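Local coordinates for beta-phenylalanine aminotransferase (Variovorax paradoxus, PDB 4AO9), which probably transfers the amino group of beta-phenylalanine to a keto acid, using pyridoxal-5'-phosphate as cofactor, at residues L164-R169 and G299-V304; S280-L285 and D303-F308; A155-L160 and V195-L200; R134-R139 and E144-T149. All coordinates share one frame; numbering follows the deposited sequence.

In the fold
Contacts 2, 3 and 4 pack helices on strands or strand ends of one seven-stranded mixed sheet, the core of the large domain in class-III aminotransferases; contact 1 joins helix 152-167 to helix 302-305 at its border. Contacts 2 and 3 are buried and wholly apolar where their segments touch; contact 4 is also mostly buried, but its edge strand E144-T149 reaches the second subunit. Contact 1 is only partly buried and has an R301-D303 salt bridge within one segment beside its aromatic packing. Contacts 1 and 3 hold two parts of helix 152-167, the pocket end in contact 3 and the last turn in contact 1. Contacts 1 and 2 share V304, whose two methyls serve different partners.

Contact 1. Residues L164-R169 and G299-V304; sequences LHFTGR and GGRADV
F166 turns CG away from its own N (chi1 -172°), reaching its ring out from the last turn of helix 152-167, while V304 holds CG1 anti to N, leaving CG2 to meet the ring. In this class-III aminotransferase fold the pair joins that helix to the short helix 302-305, which follows strand 296-300 of the large-domain sheet. The contact is a CH-pi interaction: V304 CG2 sits over the middle of one ring face, 3.6 Å from the F166 centroid and 5° off the normal. A branched valine suits this place because one methyl can lie over the ring while the other is left for the interior. R301, at the N-cap of helix 302-305, brings its guanidinium up at a steep angle to the ring, with NH2 3.6 Å from F166 CZ. Losing the ring to an alanine here is likely to strip V304 CG2 of its aromatic face and open a gap beside the R301 guanidinium. That guanidinium is held from two sides, since R301 NH1 also pairs with D281. Toward D303 it presents two nitrogens side-on, NE and NH2 each taking one carboxylate oxygen; R301 NH2 meets D303 OD2 at 2.9 Å in a nearly straight bond of 173°.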
loop_
_atom_site.group_PDB
_atom_site.type_symbol
_atom_site.label_atom_id
_atom_site.label_comp_id
_atom_site.label_asym_id
_atom_site.label_seq_id
_atom_site.Cartn_x
_atom_site.Cartn_y
_atom_site.Cartn_z
ATOM N N LEU A 164 -5.443 -13.360 14.104
ATOM C CA LEU A 164 -5.074 -13.201 15.512
ATOM C C LEU A 164 -6.320 -12.860 16.327
ATOM O O LEU A 164 -6.551 -13.440 17.383
ATOM C CB LEU A 164 -4.005 -12.117 15.717
ATOM C CG LEU A 164 -2.603 -12.247 15.129
ATOM C CD1 LEU A 164 -1.620 -11.378 15.908
ATOM C CD2 LEU A 164 -2.090 -13.650 15.103
ATOM N N HIS A 165 -7.137 -11.939 15.818
ATOM C CA HIS A 165 -8.309 -11.504 16.558
ATOM C C HIS A 165 -9.380 -12.589 16.596
ATOM O O HIS A 165 -10.001 -12.839 17.642
ATOM C CB HIS A 165 -8.894 -10.205 15.992
ATOM C CG HIS A 165 -9.799 -9.507 16.957
ATOM N ND1 HIS A 165 -9.327 -8.642 17.918
ATOM C CD2 HIS A 165 -11.138 -9.596 17.154
ATOM C CE1 HIS A 165 -10.339 -8.205 18.649
ATOM N NE2 HIS A 165 -11.449 -8.766 18.204
ATOM N N PHE A 166 -9.593 -13.239 15.457
ATOM C CA PHE A 166 -10.628 -14.264 15.337
ATOM C C PHE A 166 -10.382 -15.425 16.303
ATOM O O PHE A 166 -11.311 -15.930 16.921
ATOM C CB PHE A 166 -10.698 -14.796 13.906
ATOM C CG PHE A 166 -11.861 -15.717 13.663
ATOM C CD1 PHE A 166 -13.136 -15.200 13.453
ATOM C CD2 PHE A 166 -11.681 -17.096 13.661
ATOM C CE1 PHE A 166 -14.218 -16.048 13.225
ATOM C CE2 PHE A 166 -12.753 -17.951 13.433
ATOM C CZ PHE A 166 -14.020 -17.425 13.227
ATOM N N THR A 167 -9.125 -15.836 16.411
ATOM C CA THR A 167 -8.745 -16.973 17.254
ATOM C C THR A 167 -8.416 -16.601 18.695
ATOM O O THR A 167 -8.441 -17.476 19.570
ATOM C CB THR A 167 -7.513 -17.714 16.699
ATOM O OG1 THR A 167 -6.373 -16.833 16.685
ATOM C CG2 THR A 167 -7.793 -18.271 15.291
ATOM N N GLY A 168 -8.070 -15.338 18.947
ATOM C CA GLY A 168 -7.583 -14.939 20.272
ATOM C C GLY A 168 -6.221 -15.533 20.602
ATOM O O GLY A 168 -5.885 -15.721 21.784
ATOM N N ARG A 169 -5.446 -15.844 19.567
ATOM C CA ARG A 169 -4.107 -16.425 19.737
ATOM C C ARG A 169 -3.073 -15.527 19.073
ATOM O O ARG A 169 -3.432 -14.636 18.303
ATOM C CB ARG A 169 -4.025 -17.828 19.118
ATOM C CG ARG A 169 -5.065 -18.817 19.648
ATOM C CD ARG A 169 -5.052 -20.058 18.794
ATOM N NE ARG A 169 -6.021 -21.047 19.262
ATOM C CZ ARG A 169 -6.062 -22.296 18.820
ATOM N NH1 ARG A 169 -5.193 -22.712 17.901
ATOM N NH2 ARG A 169 -6.959 -23.136 19.325
ATOM N N GLY A 299 -9.483 -12.010 1.715
ATOM C CA GLY A 299 -10.850 -12.475 1.904
ATOM C C GLY A 299 -10.879 -13.944 2.243
ATOM O O GLY A 299 -9.826 -14.582 2.392
ATOM N N GLY A 300 -12.086 -14.479 2.357
ATOM C CA GLY A 300 -12.237 -15.884 2.718
ATOM C C GLY A 300 -13.563 -16.078 3.402
ATOM O O GLY A 300 -14.573 -15.545 2.959
ATOM N N ARG A 301 -13.560 -16.829 4.493
ATOM C CA ARG A 301 -14.789 -17.129 5.237
ATOM C C ARG A 301 -15.525 -15.868 5.649
ATOM O O ARG A 301 -14.929 -14.963 6.229
ATOM C CB ARG A 301 -14.454 -17.917 6.501
ATOM C CG ARG A 301 -14.096 -19.356 6.281
ATOM C CD ARG A 301 -13.368 -19.933 7.499
ATOM N NE ARG A 301 -14.163 -19.826 8.731
ATOM C CZ ARG A 301 -13.793 -20.351 9.900
ATOM N NH1 ARG A 301 -12.661 -21.038 9.975
ATOM N NH2 ARG A 301 -14.548 -20.194 10.987
ATOM N N ALA A 302 -16.825 -15.818 5.363
ATOM C CA ALA A 302 -17.653 -14.687 5.760
ATOM C C ALA A 302 -17.640 -14.453 7.279
ATOM O O ALA A 302 -17.652 -13.300 7.724
ATOM C CB ALA A 302 -19.082 -14.872 5.253
ATOM N N ASP A 303 -17.571 -15.517 8.076
ATOM C CA ASP A 303 -17.577 -15.324 9.530
ATOM C C ASP A 303 -16.296 -14.683 10.054
ATOM O O ASP A 303 -16.331 -13.965 11.048
ATOM C CB ASP A 303 -17.968 -16.601 10.317
ATOM C CG ASP A 303 -16.969 -17.745 10.165
ATOM O OD1 ASP A 303 -16.203 -17.773 9.180
ATOM O OD2 ASP A 303 -16.965 -18.647 11.037
ATOM N N VAL A 304 -15.175 -14.900 9.366
ATOM C CA VAL A 304 -13.930 -14.217 9.729
ATOM C C VAL A 304 -13.966 -12.780 9.215
ATOM O O VAL A 304 -13.592 -11.836 9.936
ATOM C CB VAL A 304 -12.687 -14.981 9.203
ATOM C CG1 VAL A 304 -11.398 -14.206 9.495
ATOM C CG2 VAL A 304 -12.632 -16.386 9.837
#

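Contact 2. Residues S280-L285 and D303-F308; sequences SDLTTL and DVMALF
L282 CD2 touches two residues of the helix 302-305 at once, V304 CG1 at 3.9 Å and M305 SD at 4.2 Å. The other leucine branch adds a looser touch, L282 CD1 standing 4.2 Å from V304 CG1, so the fork of the leucine straddles this single methyl. A forked side chain fits here because it can meet a beta-branched neighbour and a sulfur together. M305 reaches the leucine by folding back on itself, bent at both chi2 (-56°) and chi3 (-66°); its long, flexible chain thereby lays the sulfur beside the strand and also packs on Q145 and R147 of strand 145-149. Further out, the backbone of L282 pairs with F259 in the neighbouring strand, consistent with the side chain of L282 pointing to the helix. S280 OG donates to L282 O at 2.8 Å, from above the carbonyl plane, and ties the loop to the start of the strand. D281 OD2 takes R247 NH1 and the backbone N of L257, which probably offsets its buried charge. Further along the strand, T284 OG1 bonds to N156 OD1 of the cofactor pocket. Together these contacts form a helix-on-sheet interface in the large domain of a class-III, pyridoxal-phosphate-dependent aminotransferase.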
loop_
_atom_site.group_PDB
_atom_site.type_symbol
_atom_site.label_atom_id
_atom_site.label_comp_id
_atom_site.label_asym_id
_atom_site.label_seq_id
_atom_site.Cartn_x
_atom_site.Cartn_y
_atom_site.Cartn_z
ATOM N N SER A 280 -8.259 -22.955 1.944
ATOM C CA SER A 280 -7.807 -22.141 3.079
ATOM C C SER A 280 -8.953 -21.319 3.670
ATOM O O SER A 280 -9.940 -21.026 3.000
ATOM C CB SER A 280 -6.657 -21.230 2.650
ATOM O OG SER A 280 -7.053 -20.401 1.564
ATOM N N ASP A 281 -8.805 -20.952 4.943
ATOM C CA ASP A 281 -9.779 -20.106 5.626
ATOM C C ASP A 281 -9.781 -18.669 5.123
ATOM O O ASP A 281 -10.839 -18.031 5.072
ATOM C CB ASP A 281 -9.528 -20.135 7.127
ATOM C CG ASP A 281 -9.641 -21.527 7.686
ATOM O OD1 ASP A 281 -10.789 -21.956 7.943
ATOM O OD2 ASP A 281 -8.600 -22.193 7.832
ATOM N N LEU A 282 -8.600 -18.175 4.749
ATOM C CA LEU A 282 -8.443 -16.884 4.071
ATOM C C LEU A 282 -7.482 -17.063 2.913
ATOM O O LEU A 282 -6.660 -17.998 2.911
ATOM C CB LEU A 282 -7.903 -15.791 5.010
ATOM C CG LEU A 282 -8.755 -15.439 6.235
ATOM C CD1 LEU A 282 -7.959 -14.528 7.163
ATOM C CD2 LEU A 282 -10.064 -14.766 5.839
ATOM N N THR A 283 -7.575 -16.146 1.951
ATOM C CA THR A 283 -6.697 -16.097 0.801
ATOM C C THR A 283 -6.331 -14.639 0.575
ATOM O O THR A 283 -7.194 -13.758 0.660
ATOM C CB THR A 283 -7.420 -16.623 -0.442
ATOM O OG1 THR A 283 -7.759 -18.002 -0.225
ATOM C CG2 THR A 283 -6.534 -16.510 -1.690
ATOM N N THR A 284 -5.062 -14.395 0.262
ATOM C CA THR A 284 -4.647 -13.054 -0.142
ATOM C C THR A 284 -4.305 -13.033 -1.631
ATOM O O THR A 284 -3.857 -14.038 -2.205
ATOM C CB THR A 284 -3.489 -12.536 0.707
ATOM O OG1 THR A 284 -2.389 -13.454 0.621
ATOM C CG2 THR A 284 -3.935 -12.394 2.175
ATOM N N LEU A 285 -4.573 -11.879 -2.243
ATOM C CA LEU A 285 -4.393 -11.650 -3.672
ATOM C C LEU A 285 -3.689 -10.321 -3.893
ATOM O O LEU A 285 -3.691 -9.448 -3.025
ATOM C CB LEU A 285 -5.761 -11.589 -4.358
ATOM C CG LEU A 285 -6.643 -12.826 -4.286
ATOM C CD1 LEU A 285 -8.033 -12.469 -4.824
ATOM C CD2 LEU A 285 -6.044 -13.979 -5.080
ATOM N N ASP A 303 -17.571 -15.517 8.076
ATOM C CA ASP A 303 -17.577 -15.324 9.530
ATOM C C ASP A 303 -16.296 -14.683 10.054
ATOM O O ASP A 303 -16.331 -13.965 11.048
ATOM C CB ASP A 303 -17.968 -16.601 10.317
ATOM C CG ASP A 303 -16.969 -17.745 10.165
ATOM O OD1 ASP A 303 -16.203 -17.773 9.180
ATOM O OD2 ASP A 303 -16.965 -18.647 11.037
ATOM N N VAL A 304 -15.175 -14.900 9.366
ATOM C CA VAL A 304 -13.930 -14.217 9.729
ATOM C C VAL A 304 -13.966 -12.780 9.215
ATOM O O VAL A 304 -13.592 -11.836 9.936
ATOM C CB VAL A 304 -12.687 -14.981 9.203
ATOM C CG1 VAL A 304 -11.398 -14.206 9.495
ATOM C CG2 VAL A 304 -12.632 -16.386 9.837
ATOM N N MET A 305 -14.414 -12.602 7.974
ATOM C CA MET A 305 -14.490 -11.261 7.392
ATOM C C MET A 305 -15.492 -10.359 8.125
ATOM O O MET A 305 -15.380 -9.125 8.069
ATOM C CB MET A 305 -14.810 -11.341 5.900
ATOM C CG MET A 305 -13.687 -11.973 5.061
ATOM S SD MET A 305 -12.076 -11.150 5.244
ATOM C CE MET A 305 -12.426 -9.536 4.519
ATOM N N ALA A 306 -16.442 -10.975 8.821
ATOM C CA ALA A 306 -17.444 -10.244 9.592
ATOM C C ALA A 306 -16.816 -9.382 10.684
ATOM O O ALA A 306 -17.433 -8.404 11.146
ATOM C CB ALA A 306 -18.446 -11.206 10.192
ATOM N N LEU A 307 -15.585 -9.714 11.078
ATOM C CA LEU A 307 -14.875 -8.887 12.054
ATOM C C LEU A 307 -14.766 -7.448 11.569
ATOM O O LEU A 307 -14.657 -6.531 12.387
ATOM C CB LEU A 307 -13.477 -9.441 12.312
ATOM C CG LEU A 307 -13.416 -10.745 13.101
ATOM C CD1 LEU A 307 -11.983 -11.247 13.192
ATOM C CD2 LEU A 307 -14.019 -10.542 14.474
ATOM N N PHE A 308 -14.788 -7.260 10.250
ATOM C CA PHE A 308 -14.618 -5.930 9.643
ATOM C C PHE A 308 -15.903 -5.248 9.196
ATOM O O PHE A 308 -15.852 -4.146 8.662
ATOM C CB PHE A 308 -13.669 -6.006 8.443
ATOM C CG PHE A 308 -12.304 -6.472 8.798
ATOM C CD1 PHE A 308 -11.373 -5.579 9.322
ATOM C CD2 PHE A 308 -11.951 -7.813 8.647
ATOM C CE1 PHE A 308 -10.101 -6.014 9.662
ATOM C CE2 PHE A 308 -10.691 -8.260 8.996
ATOM C CZ PHE A 308 -9.755 -7.353 9.502
#

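Contact 3. Residues A155-L160 and V195-L200; sequences ANLMAL and VPFDFL
N156 ND2, on the residue just before the L157 that meets F197, is gripped by two acceptors, H180 O and D260 OD2, and its side chain touches the cofactor. Across the gap between the two segments the meeting is purely apolar. L157 CD2 comes to the edge of the F197 ring, near its plane, 4.0 Å from CE2. One turn on, L160 CD1 lies 4.5 Å from the same F197 CE2, approaching the ring obliquely, and also stands at the edge of the F199 ring, near its plane, 4.4 Å from CE1. The phenylalanines suit this place because each reaches far enough from its loop or edge strand to meet the helix, although the CA atoms of L160 and F197 stand 9.4 Å apart. F197 holds CG anti to its carbonyl carbon (chi1 -71°), which carries the ring forward to the leucines, while its CB lies over one face of the F199 ring, offset toward the rim. L157 also packs on L157 of the second subunit, and F197 on P196 of that subunit, so the cluster runs into the dimer interface. With no hydrogen bond crossing it and spacings ordinary for van der Waals contacts, the contact probably rests on shape and on the burial of apolar surface.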
loop_
_atom_site.group_PDB
_atom_site.type_symbol
_atom_site.label_atom_id
_atom_site.label_comp_id
_atom_site.label_asym_id
_atom_site.label_seq_id
_atom_site.Cartn_x
_atom_site.Cartn_y
_atom_site.Cartn_z
ATOM N N ALA A 155 -2.430 -6.691 2.288
ATOM C CA ALA A 155 -3.410 -7.786 2.321
ATOM C C ALA A 155 -2.975 -8.856 3.324
ATOM O O ALA A 155 -3.779 -9.336 4.150
ATOM C CB ALA A 155 -3.591 -8.381 0.947
ATOM N N ASN A 156 -1.703 -9.220 3.272
ATOM C CA ASN A 156 -1.187 -10.214 4.227
ATOM C C ASN A 156 -1.191 -9.699 5.664
ATOM O O ASN A 156 -1.543 -10.446 6.589
ATOM C CB ASN A 156 0.197 -10.691 3.806
ATOM C CG ASN A 156 0.133 -11.698 2.687
ATOM O OD1 ASN A 156 -0.732 -12.585 2.683
ATOM N ND2 ASN A 156 1.046 -11.577 1.728
ATOM N N LEU A 157 -0.833 -8.432 5.868
ATOM C CA LEU A 157 -0.909 -7.850 7.214
ATOM C C LEU A 157 -2.330 -7.934 7.765
ATOM O O LEU A 157 -2.537 -8.291 8.939
ATOM C CB LEU A 157 -0.427 -6.395 7.220
ATOM C CG LEU A 157 1.092 -6.226 7.140
ATOM C CD1 LEU A 157 1.453 -4.771 6.850
ATOM C CD2 LEU A 157 1.788 -6.716 8.429
ATOM N N MET A 158 -3.312 -7.616 6.925
ATOM C CA MET A 158 -4.687 -7.646 7.373
ATOM C C MET A 158 -5.195 -9.044 7.608
ATOM O O MET A 158 -5.953 -9.264 8.553
ATOM C CB MET A 158 -5.607 -6.894 6.412
ATOM C CG MET A 158 -5.304 -5.410 6.288
ATOM S SD MET A 158 -5.078 -4.504 7.841
ATOM C CE MET A 158 -6.614 -4.832 8.705
ATOM N N ALA A 159 -4.806 -9.989 6.753
ATOM C CA ALA A 159 -5.197 -11.388 6.960
ATOM C C ALA A 159 -4.675 -11.907 8.292
ATOM O O ALA A 159 -5.399 -12.580 9.031
ATOM C CB ALA A 159 -4.706 -12.258 5.826
ATOM N N LEU A 160 -3.414 -11.610 8.579
ATOM C CA LEU A 160 -2.826 -11.999 9.866
ATOM C C LEU A 160 -3.546 -11.359 11.038
ATOM O O LEU A 160 -3.877 -12.025 12.024
ATOM C CB LEU A 160 -1.326 -11.685 9.911
ATOM C CG LEU A 160 -0.437 -12.489 8.964
ATOM C CD1 LEU A 160 0.998 -11.974 9.061
ATOM C CD2 LEU A 160 -0.521 -14.004 9.280
ATOM N N VAL A 195 8.006 -7.309 10.526
ATOM C CA VAL A 195 7.281 -6.861 11.718
ATOM C C VAL A 195 7.349 -7.909 12.827
ATOM O O VAL A 195 7.273 -9.101 12.557
ATOM C CB VAL A 195 5.801 -6.541 11.387
ATOM C CG1 VAL A 195 4.921 -6.416 12.656
ATOM C CG2 VAL A 195 5.721 -5.273 10.574
ATOM N N PRO A 196 7.485 -7.459 14.079
ATOM C CA PRO A 196 7.696 -8.380 15.187
ATOM C C PRO A 196 6.434 -9.065 15.724
ATOM O O PRO A 196 6.164 -9.006 16.929
ATOM C CB PRO A 196 8.322 -7.477 16.264
ATOM C CG PRO A 196 7.721 -6.144 15.992
ATOM C CD PRO A 196 7.646 -6.052 14.500
ATOM N N PHE A 197 5.679 -9.723 14.846
ATOM C CA PHE A 197 4.714 -10.727 15.304
ATOM C C PHE A 197 5.494 -11.902 15.896
ATOM O O PHE A 197 6.721 -12.016 15.708
ATOM C CB PHE A 197 3.869 -11.256 14.137
ATOM C CG PHE A 197 2.873 -10.277 13.581
ATOM C CD1 PHE A 197 1.637 -10.073 14.203
ATOM C CD2 PHE A 197 3.141 -9.602 12.397
ATOM C CE1 PHE A 197 0.691 -9.183 13.664
ATOM C CE2 PHE A 197 2.196 -8.713 11.851
ATOM C CZ PHE A 197 0.982 -8.502 12.491
ATOM N N ASP A 198 4.787 -12.777 16.608
ATOM C CA ASP A 198 5.387 -14.007 17.114
ATOM C C ASP A 198 5.413 -15.079 16.020
ATOM O O ASP A 198 4.500 -15.898 15.925
ATOM C CB ASP A 198 4.631 -14.508 18.346
ATOM C CG ASP A 198 5.236 -15.780 18.908
ATOM O OD1 ASP A 198 6.466 -15.966 18.764
ATOM O OD2 ASP A 198 4.476 -16.588 19.468
ATOM N N PHE A 199 6.455 -15.068 15.197
ATOM C CA PHE A 199 6.581 -16.033 14.106
ATOM C C PHE A 199 7.315 -17.301 14.508
ATOM O O PHE A 199 8.410 -17.232 15.086
ATOM C CB PHE A 199 7.322 -15.407 12.921
ATOM C CG PHE A 199 6.545 -14.349 12.200
ATOM C CD1 PHE A 199 5.394 -14.671 11.483
ATOM C CD2 PHE A 199 6.974 -13.016 12.213
ATOM C CE1 PHE A 199 4.672 -13.684 10.799
ATOM C CE2 PHE A 199 6.256 -12.036 11.537
ATOM C CZ PHE A 199 5.120 -12.365 10.827
ATOM N N LEU A 200 6.726 -18.447 14.160
ATOM C CA LEU A 200 7.407 -19.743 14.230
ATOM C C LEU A 200 7.731 -20.161 12.796
ATOM O O LEU A 200 6.819 -20.420 11.999
ATOM C CB LEU A 200 6.509 -20.776 14.909
ATOM C CG LEU A 200 6.980 -22.232 14.894
ATOM C CD1 LEU A 200 8.340 -22.391 15.577
ATOM C CD2 LEU A 200 5.950 -23.109 15.580
#

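Contact 4. Residues R134-R139 and E144-T149; sequences RLICER and EQLRFT
I136 points from helix 129-139 at strand 145-149, and its CB, CG2 and CD1 all meet the strand. Here a helix packs on the edge strand of the large-domain sheet of a class-III aminotransferase, the axes of the short segments approaching to 8.6 Å with their N-to-C directions 132° apart. From the helix, I136 CB already lies 3.7 Å from L146 CD2. The gamma branch CG2 touches that same methyl at 3.6 Å, and CG1 carries the chain on to CD1, which ends at the edge of the F148 ring, near its plane and 3.8 Å from CE1. A beta-branched isoleucine suits the spot because one branch fills in beside the leucine while the longer one reaches the ring. L146 answers with CG placed between its backbone N and carbonyl carbon (chi1 61°); this sends CD2 toward the helix and lets CD1 cover the middle of one F148 face, 3.7 Å above its plane. The phenylalanine therefore has one methyl on a face and another at its rim, and its flat shape also packs on L132 and A133. Close to the strand's start, C137 is small enough to lie against the backbone. The strand begins with a classic beta bulge, E144 and Q145 both facing G300, and E144 OE1 accepts from A302 N. The other edge of the strand meets the second subunit, where S60 of that subunit bonds to F148 N. Beside the bulge, C137 SG rests 3.8 Å from E144 O.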
loop_
_atom_site.group_PDB
_atom_site.type_symbol
_atom_site.label_atom_id
_atom_site.label_comp_id
_atom_site.label_asym_id
_atom_site.label_seq_id
_atom_site.Cartn_x
_atom_site.Cartn_y
_atom_site.Cartn_z
ATOM N N ARG A 134 -17.317 -8.772 -6.606
ATOM C CA ARG A 134 -18.129 -9.902 -7.065
ATOM C C ARG A 134 -17.361 -10.804 -8.033
ATOM O O ARG A 134 -17.391 -12.032 -7.907
ATOM C CB ARG A 134 -19.427 -9.394 -7.694
ATOM C CG ARG A 134 -20.229 -10.482 -8.398
ATOM C CD ARG A 134 -21.584 -9.984 -8.833
ATOM N NE ARG A 134 -22.352 -11.093 -9.392
ATOM C CZ ARG A 134 -23.656 -11.064 -9.654
ATOM N NH1 ARG A 134 -24.373 -9.972 -9.413
ATOM N NH2 ARG A 134 -24.247 -12.144 -10.157
ATOM N N LEU A 135 -16.676 -10.190 -8.995
ATOM C CA LEU A 135 -15.891 -10.939 -9.970
ATOM C C LEU A 135 -14.849 -11.813 -9.280
ATOM O O LEU A 135 -14.692 -12.991 -9.615
ATOM C CB LEU A 135 -15.206 -9.982 -10.949
ATOM C CG LEU A 135 -14.574 -10.648 -12.176
ATOM C CD1 LEU A 135 -15.636 -11.212 -13.118
ATOM C CD2 LEU A 135 -13.740 -9.643 -12.922
ATOM N N ILE A 136 -14.162 -11.248 -8.291
ATOM C CA ILE A 136 -13.117 -11.998 -7.607
ATOM C C ILE A 136 -13.695 -13.161 -6.796
ATOM O O ILE A 136 -13.153 -14.272 -6.835
ATOM C CB ILE A 136 -12.248 -11.072 -6.732
ATOM C CG1 ILE A 136 -11.432 -10.129 -7.626
ATOM C CG2 ILE A 136 -11.347 -11.899 -5.828
ATOM C CD1 ILE A 136 -10.813 -8.940 -6.848
ATOM N N CYS A 137 -14.790 -12.912 -6.078
ATOM C CA CYS A 137 -15.442 -13.956 -5.291
ATOM C C CYS A 137 -15.941 -15.087 -6.183
ATOM O O CYS A 137 -15.923 -16.248 -5.779
ATOM C CB CYS A 137 -16.594 -13.379 -4.467
ATOM S SG CYS A 137 -16.041 -12.273 -3.132
ATOM N N GLU A 138 -16.391 -14.746 -7.385
ATOM C CA GLU A 138 -16.862 -15.763 -8.334
ATOM C C GLU A 138 -15.708 -16.573 -8.909
ATOM O O GLU A 138 -15.846 -17.783 -9.135
ATOM C CB GLU A 138 -17.676 -15.120 -9.456
ATOM C CG GLU A 138 -19.038 -14.658 -9.002
ATOM C CD GLU A 138 -19.791 -13.837 -10.050
ATOM O OE1 GLU A 138 -19.189 -13.414 -11.068
ATOM O OE2 GLU A 138 -20.987 -13.589 -9.819
ATOM N N ARG A 139 -14.577 -15.918 -9.150
ATOM C CA ARG A 139 -13.407 -16.574 -9.717
ATOM C C ARG A 139 -12.702 -17.467 -8.704
ATOM O O ARG A 139 -12.153 -18.509 -9.062
ATOM C CB ARG A 139 -12.436 -15.522 -10.255
ATOM C CG ARG A 139 -11.252 -16.094 -11.019
ATOM C CD ARG A 139 -10.545 -14.988 -11.758
ATOM N NE ARG A 139 -9.354 -15.442 -12.482
ATOM C CZ ARG A 139 -8.983 -14.959 -13.664
ATOM N NH1 ARG A 139 -9.725 -14.035 -14.274
ATOM N NH2 ARG A 139 -7.872 -15.401 -14.236
ATOM N N GLU A 144 -15.473 -15.803 0.185
ATOM C CA GLU A 144 -16.909 -15.535 0.335
ATOM C C GLU A 144 -17.164 -14.037 0.389
ATOM O O GLU A 144 -18.148 -13.546 -0.187
ATOM C CB GLU A 144 -17.475 -16.221 1.584
ATOM C CG GLU A 144 -17.357 -17.732 1.502
ATOM C CD GLU A 144 -17.829 -18.473 2.734
ATOM O OE1 GLU A 144 -18.054 -17.874 3.809
ATOM O OE2 GLU A 144 -18.012 -19.707 2.604
ATOM N N GLN A 145 -16.309 -13.327 1.126
ATOM C CA GLN A 145 -16.263 -11.863 1.092
ATOM C C GLN A 145 -14.812 -11.433 1.145
ATOM O O GLN A 145 -13.949 -12.192 1.590
ATOM C CB GLN A 145 -16.981 -11.249 2.282
ATOM C CG GLN A 145 -18.468 -11.536 2.347
ATOM C CD GLN A 145 -19.115 -10.789 3.480
ATOM O OE1 GLN A 145 -18.530 -10.628 4.552
ATOM N NE2 GLN A 145 -20.315 -10.294 3.241
ATOM N N LEU A 146 -14.543 -10.212 0.684
ATOM C CA LEU A 146 -13.181 -9.674 0.678
ATOM C C LEU A 146 -13.186 -8.200 1.023
ATOM O O LEU A 146 -14.246 -7.569 1.062
ATOM C CB LEU A 146 -12.521 -9.871 -0.694
ATOM C CG LEU A 146 -13.157 -9.214 -1.927
ATOM C CD1 LEU A 146 -12.869 -7.711 -2.019
ATOM C CD2 LEU A 146 -12.678 -9.894 -3.208
ATOM N N ARG A 147 -11.993 -7.672 1.292
ATOM C CA ARG A 147 -11.749 -6.231 1.298
ATOM C C ARG A 147 -10.509 -5.946 0.457
ATOM O O ARG A 147 -9.614 -6.788 0.360
ATOM C CB ARG A 147 -11.568 -5.707 2.720
ATOM C CG ARG A 147 -12.848 -5.777 3.551
ATOM C CD ARG A 147 -12.592 -5.392 4.976
ATOM N NE ARG A 147 -12.385 -3.956 5.176
ATOM C CZ ARG A 147 -13.321 -3.073 5.514
ATOM N NH1 ARG A 147 -14.603 -3.421 5.647
ATOM N NH2 ARG A 147 -12.957 -1.812 5.720
ATOM N N PHE A 148 -10.465 -4.766 -0.150
ATOM C CA PHE A 148 -9.321 -4.339 -0.951
ATOM C C PHE A 148 -8.301 -3.585 -0.114
ATOM O O PHE A 148 -8.643 -2.900 0.863
ATOM C CB PHE A 148 -9.783 -3.423 -2.083
ATOM C CG PHE A 148 -10.699 -4.093 -3.059
ATOM C CD1 PHE A 148 -10.234 -5.120 -3.874
ATOM C CD2 PHE A 148 -12.010 -3.668 -3.190
ATOM C CE1 PHE A 148 -11.081 -5.734 -4.800
ATOM C CE2 PHE A 148 -12.871 -4.280 -4.113
ATOM C CZ PHE A 148 -12.409 -5.313 -4.905
ATOM N N THR A 149 -7.046 -3.732 -0.514
ATOM C CA THR A 149 -5.937 -3.019 0.082
ATOM C C THR A 149 -5.121 -2.369 -1.034
ATOM O O THR A 149 -5.451 -2.499 -2.222
ATOM C CB THR A 149 -5.034 -3.969 0.897
ATOM O OG1 THR A 149 -4.487 -4.954 0.008
ATOM C CG2 THR A 149 -5.817 -4.674 1.993
#